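Local coordinates for protein acylphosphatase (Coxiella burnetii, PDB 3TRG) that catalyses the hydrolysis of acyl phosphates, splitting them with water into a carboxylate and free phosphate, at residues Glu11-Val16 with Ile87-Tyr92; Glu29-Lys34 with Ser93-Arg98; Leu38-Trp43 with Leu54-Glu59. All coordinates share one frame; numbering follows the deposited sequence.

Contact 1: residues Glu11-Val16 with Ile87-Tyr92. With EDO (1,2-ethanediol), chain C.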
loop_
_atom_site.group_PDB
_atom_site.type_symbol
_atom_site.label_atom_id
_atom_site.label_comp_id
_atom_site.label_asym_id
_atom_site.label_seq_id
_atom_site.Cartn_x
_atom_site.Cartn_y
_atom_site.Cartn_z
ATOM N N GLU A 11 1.443 -15.642 1.832
ATOM C CA GLU A 11 1.605 -14.202 2.006
ATOM C C GLU A 11 2.969 -13.714 1.537
ATOM O O GLU A 11 3.951 -14.460 1.544
ATOM C CB GLU A 11 1.356 -13.800 3.464
ATOM C CG GLU A 11 -0.026 -14.204 3.956
ATOM C CD GLU A 11 -0.247 -13.945 5.435
ATOM O OE1 GLU A 11 0.644 -13.372 6.097
ATOM O OE2 GLU A 11 -1.321 -14.328 5.936
ATOM N N THR A 12 3.018 -12.457 1.117
ATOM C CA THR A 12 4.290 -11.826 0.807
ATOM C C THR A 12 4.188 -10.335 1.100
ATOM O O THR A 12 3.187 -9.875 1.637
ATOM C CB THR A 12 4.699 -12.063 -0.664
ATOM O OG1 THR A 12 6.064 -11.674 -0.851
ATOM C CG2 THR A 12 3.791 -11.275 -1.607
ATOM N N CYS A 13 5.224 -9.584 0.755
ATOM C CA CYS A 13 5.217 -8.144 0.968
ATOM C C CYS A 13 5.650 -7.427 -0.302
ATOM O O CYS A 13 6.455 -7.954 -1.080
ATOM C CB CYS A 13 6.178 -7.756 2.096
ATOM S SG CYS A 13 5.743 -8.343 3.740
ATOM N N ILE A 14 5.121 -6.222 -0.501
ATOM C CA ILE A 14 5.565 -5.363 -1.594
ATOM C C ILE A 14 5.899 -3.967 -1.070
ATOM O O ILE A 14 5.408 -3.557 -0.012
ATOM C CB ILE A 14 4.510 -5.250 -2.725
ATOM C CG1 ILE A 14 3.244 -4.547 -2.224
ATOM C CG2 ILE A 14 4.194 -6.628 -3.316
ATOM C CD1 ILE A 14 2.292 -4.137 -3.348
ATOM N N HIS A 15 6.736 -3.254 -1.815
ATOM C CA HIS A 15 7.040 -1.856 -1.551
ATOM C C HIS A 15 6.551 -1.053 -2.753
ATOM O O HIS A 15 6.719 -1.482 -3.894
ATOM C CB HIS A 15 8.547 -1.679 -1.358
ATOM C CG HIS A 15 8.973 -0.257 -1.168
ATOM N ND1 HIS A 15 9.542 0.488 -2.178
ATOM C CD2 HIS A 15 8.923 0.553 -0.084
ATOM C CE1 HIS A 15 9.823 1.698 -1.724
ATOM N NE2 HIS A 15 9.458 1.762 -0.455
ATOM N N VAL A 16 5.936 0.097 -2.493
ATOM C CA VAL A 16 5.307 0.881 -3.553
ATOM C C VAL A 16 5.619 2.359 -3.412
ATOM O O VAL A 16 5.680 2.883 -2.298
ATOM C CB VAL A 16 3.775 0.749 -3.508
ATOM C CG1 VAL A 16 3.148 1.240 -4.819
ATOM C CG2 VAL A 16 3.362 -0.693 -3.208
ATOM N N ILE A 87 9.194 -7.595 -2.043
ATOM C CA ILE A 87 10.375 -7.431 -1.205
ATOM C C ILE A 87 10.575 -8.599 -0.235
ATOM O O ILE A 87 9.693 -9.448 -0.060
ATOM C CB ILE A 87 10.319 -6.106 -0.395
ATOM C CG1 ILE A 87 9.074 -6.064 0.499
ATOM C CG2 ILE A 87 10.357 -4.887 -1.334
ATOM C CD1 ILE A 87 9.043 -4.857 1.441
ATOM N N VAL A 88 11.747 -8.629 0.392
ATOM C CA VAL A 88 11.996 -9.518 1.517
ATOM C C VAL A 88 10.905 -9.290 2.560
ATOM O O VAL A 88 10.623 -8.147 2.935
ATOM C CB VAL A 88 13.371 -9.219 2.139
ATOM C CG1 VAL A 88 13.584 -10.037 3.425
ATOM C CG2 VAL A 88 14.480 -9.478 1.117
ATOM N N VAL A 89 10.293 -10.372 3.031
ATOM C CA VAL A 89 9.162 -10.258 3.943
ATOM C C VAL A 89 9.531 -9.559 5.254
ATOM O O VAL A 89 10.596 -9.806 5.828
ATOM C CB VAL A 89 8.510 -11.633 4.201
ATOM C CG1 VAL A 89 7.641 -11.604 5.453
ATOM C CG2 VAL A 89 7.693 -12.051 2.977
ATOM N N GLU A 90 8.645 -8.668 5.691
ATOM C CA GLU A 90 8.759 -7.979 6.971
ATOM C C GLU A 90 7.504 -8.283 7.788
ATOM O O GLU A 90 6.419 -8.443 7.230
ATOM C CB GLU A 90 8.904 -6.465 6.750
ATOM C CG GLU A 90 10.107 -6.081 5.896
ATOM C CD GLU A 90 10.168 -4.598 5.552
ATOM O OE1 GLU A 90 9.312 -3.828 6.025
ATOM O OE2 GLU A 90 11.080 -4.199 4.801
ATOM N N ASP A 91 7.650 -8.369 9.105
ATOM C CA ASP A 91 6.531 -8.724 9.977
ATOM C C ASP A 91 5.841 -7.480 10.533
ATOM O O ASP A 91 6.483 -6.640 11.162
ATOM C CB ASP A 91 7.021 -9.609 11.127
ATOM C CG ASP A 91 5.884 -10.204 11.940
ATOM O OD1 ASP A 91 4.781 -10.393 11.385
ATOM O OD2 ASP A 91 6.097 -10.488 13.137
ATOM N N TYR A 92 4.539 -7.365 10.273
ATOM C CA TYR A 92 3.710 -6.306 10.843
ATOM C C TYR A 92 2.422 -6.902 11.391
ATOM O O TYR A 92 1.876 -7.840 10.813
ATOM C CB TYR A 92 3.349 -5.267 9.783
ATOM C CG TYR A 92 4.542 -4.542 9.215
ATOM C CD1 TYR A 92 5.114 -3.479 9.896
ATOM C CD2 TYR A 92 5.097 -4.923 8.005
ATOM C CE1 TYR A 92 6.210 -2.813 9.387
ATOM C CE2 TYR A 92 6.192 -4.265 7.489
ATOM C CZ TYR A 92 6.743 -3.212 8.184
ATOM O OH TYR A 92 7.835 -2.549 7.679
HETATM C C1 EDO C . 9.376 -0.114 -5.837
HETATM O O1 EDO C . 10.166 -0.386 -4.672
HETATM C C2 EDO C . 8.696 1.238 -5.676
HETATM O O2 EDO C . 9.674 2.280 -5.660
#

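Contact 2: residues Glu29-Lys34 with Ser93-Arg98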
loop_
_atom_site.group_PDB
_atom_site.type_symbol
_atom_site.label_atom_id
_atom_site.label_comp_id
_atom_site.label_asym_id
_atom_site.label_seq_id
_atom_site.Cartn_x
_atom_site.Cartn_y
_atom_site.Cartn_z
ATOM N N GLU A 29 -4.369 8.038 4.885
ATOM C CA GLU A 29 -5.499 7.426 5.569
ATOM C C GLU A 29 -6.271 6.481 4.653
ATOM O O GLU A 29 -6.724 5.425 5.089
ATOM C CB GLU A 29 -6.424 8.491 6.166
ATOM C CG GLU A 29 -5.772 9.315 7.278
ATOM C CD GLU A 29 -4.988 10.506 6.759
ATOM O OE1 GLU A 29 -4.857 10.668 5.527
ATOM O OE2 GLU A 29 -4.505 11.301 7.594
ATOM N N SER A 30 -6.398 6.847 3.381
ATOM C CA SER A 30 -7.174 6.043 2.435
ATOM C C SER A 30 -6.483 4.715 2.138
ATOM O O SER A 30 -7.140 3.686 1.960
ATOM C CB SER A 30 -7.447 6.818 1.137
ATOM O OG SER A 30 -6.330 6.822 0.265
ATOM N N VAL A 31 -5.154 4.744 2.090
ATOM C CA VAL A 31 -4.370 3.529 1.886
ATOM C C VAL A 31 -4.518 2.604 3.098
ATOM O O VAL A 31 -4.749 1.401 2.943
ATOM C CB VAL A 31 -2.880 3.847 1.639
ATOM C CG1 VAL A 31 -2.046 2.574 1.660
ATOM C CG2 VAL A 31 -2.706 4.584 0.308
ATOM N N ARG A 32 -4.410 3.166 4.301
ATOM C CA ARG A 32 -4.569 2.358 5.514
ATOM C C ARG A 32 -5.942 1.694 5.555
ATOM O O ARG A 32 -6.058 0.505 5.860
ATOM C CB ARG A 32 -4.349 3.189 6.782
ATOM C CG ARG A 32 -4.629 2.416 8.075
ATOM C CD ARG A 32 -4.662 3.336 9.298
ATOM N NE ARG A 32 -5.703 4.351 9.153
ATOM C CZ ARG A 32 -5.695 5.531 9.764
ATOM N NH1 ARG A 32 -4.697 5.856 10.579
ATOM N NH2 ARG A 32 -6.687 6.391 9.556
ATOM N N LYS A 33 -6.982 2.460 5.242
ATOM C CA LYS A 33 -8.343 1.927 5.265
ATOM C C LYS A 33 -8.528 0.830 4.221
ATOM O O LYS A 33 -9.102 -0.223 4.508
ATOM C CB LYS A 33 -9.368 3.042 5.048
ATOM C CG LYS A 33 -10.824 2.583 5.155
ATOM C CD LYS A 33 -11.765 3.782 5.138
ATOM C CE LYS A 33 -13.225 3.366 5.305
ATOM N NZ LYS A 33 -13.775 2.715 4.085
ATOM N N LYS A 34 -8.041 1.080 3.009
ATOM C CA LYS A 34 -8.137 0.089 1.946
ATOM C C LYS A 34 -7.369 -1.175 2.326
ATOM O O LYS A 34 -7.868 -2.286 2.163
ATOM C CB LYS A 34 -7.623 0.664 0.625
ATOM C CG LYS A 34 -7.628 -0.327 -0.537
ATOM C CD LYS A 34 -9.009 -0.903 -0.795
ATOM C CE LYS A 34 -9.954 0.141 -1.355
ATOM N NZ LYS A 34 -11.213 -0.498 -1.852
ATOM N N SER A 93 1.927 -6.344 12.489
ATOM C CA SER A 93 0.686 -6.823 13.086
ATOM C C SER A 93 -0.519 -6.013 12.616
ATOM O O SER A 93 -1.659 -6.457 12.731
ATOM C CB SER A 93 0.773 -6.798 14.614
ATOM O OG SER A 93 1.114 -5.506 15.090
ATOM N N ASP A 94 -0.257 -4.827 12.078
ATOM C CA ASP A 94 -1.327 -3.950 11.634
ATOM C C ASP A 94 -0.853 -3.082 10.488
ATOM O O ASP A 94 0.275 -3.228 10.013
ATOM C CB ASP A 94 -1.813 -3.063 12.779
ATOM C CG ASP A 94 -0.691 -2.270 13.426
ATOM O OD1 ASP A 94 0.393 -2.144 12.818
ATOM O OD2 ASP A 94 -0.898 -1.767 14.554
ATOM N N PHE A 95 -1.720 -2.179 10.045
ATOM C CA PHE A 95 -1.348 -1.229 9.006
ATOM C C PHE A 95 -1.438 0.179 9.575
ATOM O O PHE A 95 -2.491 0.591 10.058
ATOM C CB PHE A 95 -2.237 -1.376 7.766
ATOM C CG PHE A 95 -1.591 -0.857 6.511
ATOM C CD1 PHE A 95 -1.456 0.506 6.306
ATOM C CD2 PHE A 95 -1.078 -1.728 5.568
ATOM C CE1 PHE A 95 -0.836 0.995 5.162
ATOM C CE2 PHE A 95 -0.459 -1.253 4.426
ATOM C CZ PHE A 95 -0.337 0.108 4.222
ATOM N N ARG A 96 -0.326 0.904 9.537
ATOM C CA ARG A 96 -0.262 2.205 10.190
ATOM C C ARG A 96 0.117 3.319 9.238
ATOM O O ARG A 96 0.865 3.106 8.285
ATOM C CB ARG A 96 0.766 2.173 11.316
ATOM C CG ARG A 96 0.433 1.229 12.450
ATOM C CD ARG A 96 1.406 1.439 13.593
ATOM N NE ARG A 96 1.213 0.476 14.672
ATOM C CZ ARG A 96 1.903 0.491 15.808
ATOM N NH1 ARG A 96 2.825 1.426 16.012
ATOM N NH2 ARG A 96 1.669 -0.425 16.740
ATOM N N VAL A 97 -0.378 4.521 9.505
ATOM C CA VAL A 97 0.184 5.693 8.851
ATOM C C VAL A 97 1.490 6.086 9.538
ATOM O O VAL A 97 1.651 5.904 10.750
ATOM C CB VAL A 97 -0.788 6.888 8.823
ATOM C CG1 VAL A 97 -2.079 6.491 8.124
ATOM C CG2 VAL A 97 -1.064 7.397 10.229
ATOM N N ARG A 98 2.431 6.587 8.748
ATOM C CA ARG A 98 3.691 7.096 9.273
ATOM C C ARG A 98 3.919 8.520 8.799
ATOM O O ARG A 98 4.971 9.095 9.064
ATOM C CB ARG A 98 4.864 6.220 8.840
ATOM C CG ARG A 98 4.902 4.879 9.520
ATOM C CD ARG A 98 6.122 4.085 9.085
ATOM N NE ARG A 98 6.166 2.806 9.781
ATOM C CZ ARG A 98 7.115 1.894 9.610
ATOM N NH1 ARG A 98 8.112 2.117 8.764
ATOM N NH2 ARG A 98 7.067 0.758 10.294
ATOM O OXT ARG A 98 3.064 9.114 8.144
#

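Contact 3: residues Leu38-Trp43 with Leu54-Glu59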
loop_
_atom_site.group_PDB
_atom_site.type_symbol
_atom_site.label_atom_id
_atom_site.label_comp_id
_atom_site.label_asym_id
_atom_site.label_seq_id
_atom_site.Cartn_x
_atom_site.Cartn_y
_atom_site.Cartn_z
ATOM N N LEU A 38 -8.638 -5.090 3.043
ATOM C CA LEU A 38 -8.062 -6.227 2.331
ATOM C C LEU A 38 -7.231 -7.142 3.236
ATOM O O LEU A 38 -6.560 -8.054 2.754
ATOM C CB LEU A 38 -7.214 -5.730 1.156
ATOM C CG LEU A 38 -7.997 -4.981 0.075
ATOM C CD1 LEU A 38 -7.034 -4.303 -0.881
ATOM C CD2 LEU A 38 -8.916 -5.942 -0.675
ATOM N N GLN A 39 -7.271 -6.888 4.540
ATOM C CA GLN A 39 -6.505 -7.668 5.509
ATOM C C GLN A 39 -5.007 -7.670 5.218
ATOM O O GLN A 39 -4.352 -8.720 5.263
ATOM C CB GLN A 39 -7.027 -9.108 5.587
ATOM C CG GLN A 39 -8.484 -9.202 6.013
ATOM C CD GLN A 39 -8.868 -10.596 6.468
ATOM O OE1 GLN A 39 -8.183 -11.203 7.295
ATOM N NE2 GLN A 39 -9.966 -11.112 5.931
ATOM N N LEU A 40 -4.481 -6.485 4.924
ATOM C CA LEU A 40 -3.053 -6.301 4.708
ATOM C C LEU A 40 -2.458 -5.546 5.885
ATOM O O LEU A 40 -3.154 -4.780 6.562
ATOM C CB LEU A 40 -2.812 -5.510 3.419
ATOM C CG LEU A 40 -3.294 -6.164 2.122
ATOM C CD1 LEU A 40 -3.172 -5.186 0.964
ATOM C CD2 LEU A 40 -2.505 -7.433 1.849
ATOM N N THR A 41 -1.167 -5.764 6.122
ATOM C CA THR A 41 -0.429 -5.050 7.156
ATOM C C THR A 41 0.723 -4.276 6.518
ATOM O O THR A 41 1.016 -4.449 5.337
ATOM C CB THR A 41 0.124 -6.015 8.210
ATOM O OG1 THR A 41 0.999 -6.957 7.577
ATOM C CG2 THR A 41 -1.014 -6.764 8.893
ATOM N N GLY A 42 1.367 -3.414 7.295
ATOM C CA GLY A 42 2.431 -2.588 6.756
ATOM C C GLY A 42 2.283 -1.135 7.158
ATOM O O GLY A 42 1.838 -0.832 8.266
ATOM N N TRP A 43 2.667 -0.232 6.263
ATOM C CA TRP A 43 2.654 1.193 6.587
ATOM C C TRP A 43 2.589 2.069 5.341
ATOM O O TRP A 43 2.890 1.620 4.229
ATOM C CB TRP A 43 3.886 1.567 7.426
ATOM C CG TRP A 43 5.205 1.209 6.785
ATOM C CD1 TRP A 43 5.949 0.084 7.012
ATOM C CD2 TRP A 43 5.931 1.982 5.816
ATOM N NE1 TRP A 43 7.094 0.113 6.244
ATOM C CE2 TRP A 43 7.106 1.264 5.504
ATOM C CE3 TRP A 43 5.704 3.209 5.189
ATOM C CZ2 TRP A 43 8.049 1.735 4.587
ATOM C CZ3 TRP A 43 6.643 3.677 4.280
ATOM C CH2 TRP A 43 7.800 2.940 3.988
ATOM N N LEU A 54 4.627 3.162 0.465
ATOM C CA LEU A 54 4.025 2.184 1.367
ATOM C C LEU A 54 4.682 0.817 1.276
ATOM O O LEU A 54 5.324 0.483 0.282
ATOM C CB LEU A 54 2.515 2.041 1.109
ATOM C CG LEU A 54 2.126 1.533 -0.283
ATOM C CD1 LEU A 54 1.095 0.425 -0.158
ATOM C CD2 LEU A 54 1.587 2.673 -1.128
ATOM N N VAL A 55 4.534 0.049 2.350
ATOM C CA VAL A 55 4.806 -1.378 2.343
ATOM C C VAL A 55 3.503 -2.079 2.712
ATOM O O VAL A 55 2.806 -1.670 3.648
ATOM C CB VAL A 55 5.901 -1.751 3.359
ATOM C CG1 VAL A 55 5.930 -3.262 3.591
ATOM C CG2 VAL A 55 7.267 -1.251 2.875
ATOM N N ALA A 56 3.155 -3.114 1.956
ATOM C CA ALA A 56 1.936 -3.866 2.220
ATOM C C ALA A 56 2.259 -5.352 2.232
ATOM O O ALA A 56 2.934 -5.849 1.329
ATOM C CB ALA A 56 0.882 -3.558 1.176
ATOM N N CYS A 57 1.779 -6.049 3.261
ATOM C CA CYS A 57 2.034 -7.473 3.430
ATOM C C CYS A 57 0.722 -8.206 3.650
ATOM O O CYS A 57 -0.165 -7.715 4.357
ATOM C CB CYS A 57 2.927 -7.722 4.648
ATOM S SG CYS A 57 4.547 -6.931 4.599
ATOM N N GLY A 58 0.613 -9.387 3.056
ATOM C CA GLY A 58 -0.540 -10.239 3.259
ATOM C C GLY A 58 -0.729 -11.154 2.067
ATOM O O GLY A 58 0.215 -11.423 1.322
ATOM N N GLU A 59 -1.950 -11.634 1.881
ATOM C CA GLU A 59 -2.235 -12.542 0.779
ATOM C C GLU A 59 -2.089 -11.841 -0.569
ATOM O O GLU A 59 -2.358 -10.646 -0.689
ATOM C CB GLU A 59 -3.616 -13.169 0.964
ATOM C CG GLU A 59 -3.643 -14.066 2.193
ATOM C CD GLU A 59 -4.903 -14.889 2.320
ATOM O OE1 GLU A 59 -5.916 -14.541 1.680
ATOM O OE2 GLU A 59 -4.872 -15.894 3.061
HETATM O O HOH W 1 -4.210 -10.847 3.490
HETATM O O HOH W 2 0.053 -9.604 7.214
#

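Contact 1: residues Glu11-Val16 with Ile87-Tyr92
Strand residue Cys13 meets Ile87 through one backbone hydrogen bond, Ile87 N to Cys13 O at 2.9 Å, nearly straight at the hydrogen (167°), although the donor stands above the carbonyl plane and not on a lone pair. Beyond this point the pairing is lost: residues 12-15 and 87-90 run 109° apart, the chain after Ile87 swinging across the strand instead of following it.

Side chains then take over. The CB of Cys13 lies 3.7 Å from CG1 of Ile87, while its SG, held anti to the carbonyl carbon (chi1 -66°), faces the turning chain and comes 3.5 Å from Glu90 N. Val89 closes over the same sulfur with CG1 at 4.1 Å and sets CG2 against the backbone of Thr12. On the other flank of Ile87, CG2 packs on CB of His15 at 3.7 Å. The His15 ring leads away from this contact; its ND1 donates in the ring plane to O1 of a 1,2-ethanediol molecule, probably from the crystallisation liquor, and NE2 is bonded to Glu53. Within the loop, Tyr92 OH donates to Glu90 OE1 at 2.6 Å.

Here strand 78-87, outermost in the acylphosphatase sheet, ends and leaves its neighbour. Strand 11-19 runs between it and strand 52-57, tied to the latter by the Cys13-Cys57 disulfide; Ile14 turns to the opposite face, against Ile63 and Thr67 of helix 60-69.

Contact 2: residues Glu29-Lys34 with Ser93-Arg98
Helix-on-sheet packing without hydrogen bonds joins Arg32 and Val31 of helix 27-37 to Phe95 and Val97 of strand 95-97, an outermost strand of the sheet. The axes of 29-34 and 95-97 approach to 8.0 Å and run almost exactly antiparallel, at 173°. By the alternation of a beta strand, Phe95 and Val97 face the helix while Arg96 between them points away.

Phe95 and Val31 form the buried part. With CG of Phe95 anti to its backbone N (chi1 -157°), the ring reaches under the helix and lies obliquely against its backbone, CD1 being 3.7 Å from CA of Arg32. Farther out on the ring, CZ touches Val31 CG1 at 3.9 Å. Val31 and Phe95 both reach Val44 of the neighbouring strand, and Phe95 also touches Ala35, so the ring fills part of the apolar layer between helix and sheet. This layering belongs to the acylphosphatase fold, a ferredoxin-like alpha/beta sandwich in which two helices pack on one face of the sheet.

Arg32 serves mainly with its carbon chain. Its CG passes 3.4 Å from the carbonyl O of Phe95, and the chain then bends at chi3 (60°), carrying the guanidinium along the strand toward Val97. There CG1 of Val97 sits over one face of the group, 3.6 Å from NH1. Arg96, on the other face of the sheet, forms a salt bridge to Asp94, with OD2 met 3.1 Å from NE on its syn side, somewhat out of the carboxylate plane but in the plane of the guanidinium. At the chain end, the Arg98 carboxylate pairs through OXT with Arg28, the predicted active-site arginine.

Contact 3: residues Leu38-Trp43 with Leu54-Glu59
The beta hairpin of strands 41-46 and 52-57, in the middle of the acylphosphatase sheet, brings Thr41 and Trp43 opposite Cys57 and Val55. Two hydrogen-bonded pairs, Thr41-Cys57 and Trp43-Val55, flank the non-hydrogen-bonded pair Gly42-Ala56, and the axes of 41-43 and 54-57 come within 4.6 Å and run antiparallel at 174°. Of the four backbone bonds, the shortest is Cys57 N to Thr41 O at 2.7 Å. Between them, CA-H...O contacts reinforce the ladder, as where Gly42 CA approaches Val55 O. The backbone of Gly42 takes angles that themselves call for glycine.

Trp43 and Val55 share a face of the sheet. Trp43 CG stands between its backbone N and carbonyl carbon (chi1 56°), which folds the indole back over the neighbouring strand. Val55 then lies beneath one ring face: its CB makes a CH-pi contact 4.0 Å from the centroid of the five-membered ring, 26° off the normal, and CG2 meets CZ2 of the six-membered ring at 3.5 Å. Tyr92 and Arg98 also meet this indole, the arginine as a cation-pi partner.

Leu40 works on the opposite face, toward helix 60-69, where Ile63 and Leu66 receive it. Its CD2 rests 3.7 Å from CA of Gly58, where the second chain segment turns its corner; this glycine too has backbone angles that favour no other residue. Just before Leu40, Gln39 closes helix 27-37 as the C-prime residue of a Schellman motif. Where the strands part, a water spans the gap, donating to Gln39 O at 2.8 Å and accepting from Glu59 N at 2.9 Å.

Overall arrangement
One sheet carries all three contacts, yet their chemistry changes with position. Contact 3 is the buried one, central in the sheet, and relies on a regular backbone ladder. Contacts 1 and 2 are partly buried and lie toward its two outer strands: contact 1 keeps a single backbone bond before the chain departs, whereas contact 2 joins helix to strand without hydrogen bonds, by side chains packed on each other and on backbone. Contact 3 is nested within the loops closed by both others. It touches contact 1 through the Cys13-Cys57 disulfide and contact 2 through backbone pairing of Gly42 with Asp94 and Arg96. Tyr92 and Arg98 bring contacts 1 and 2 together beside Trp43.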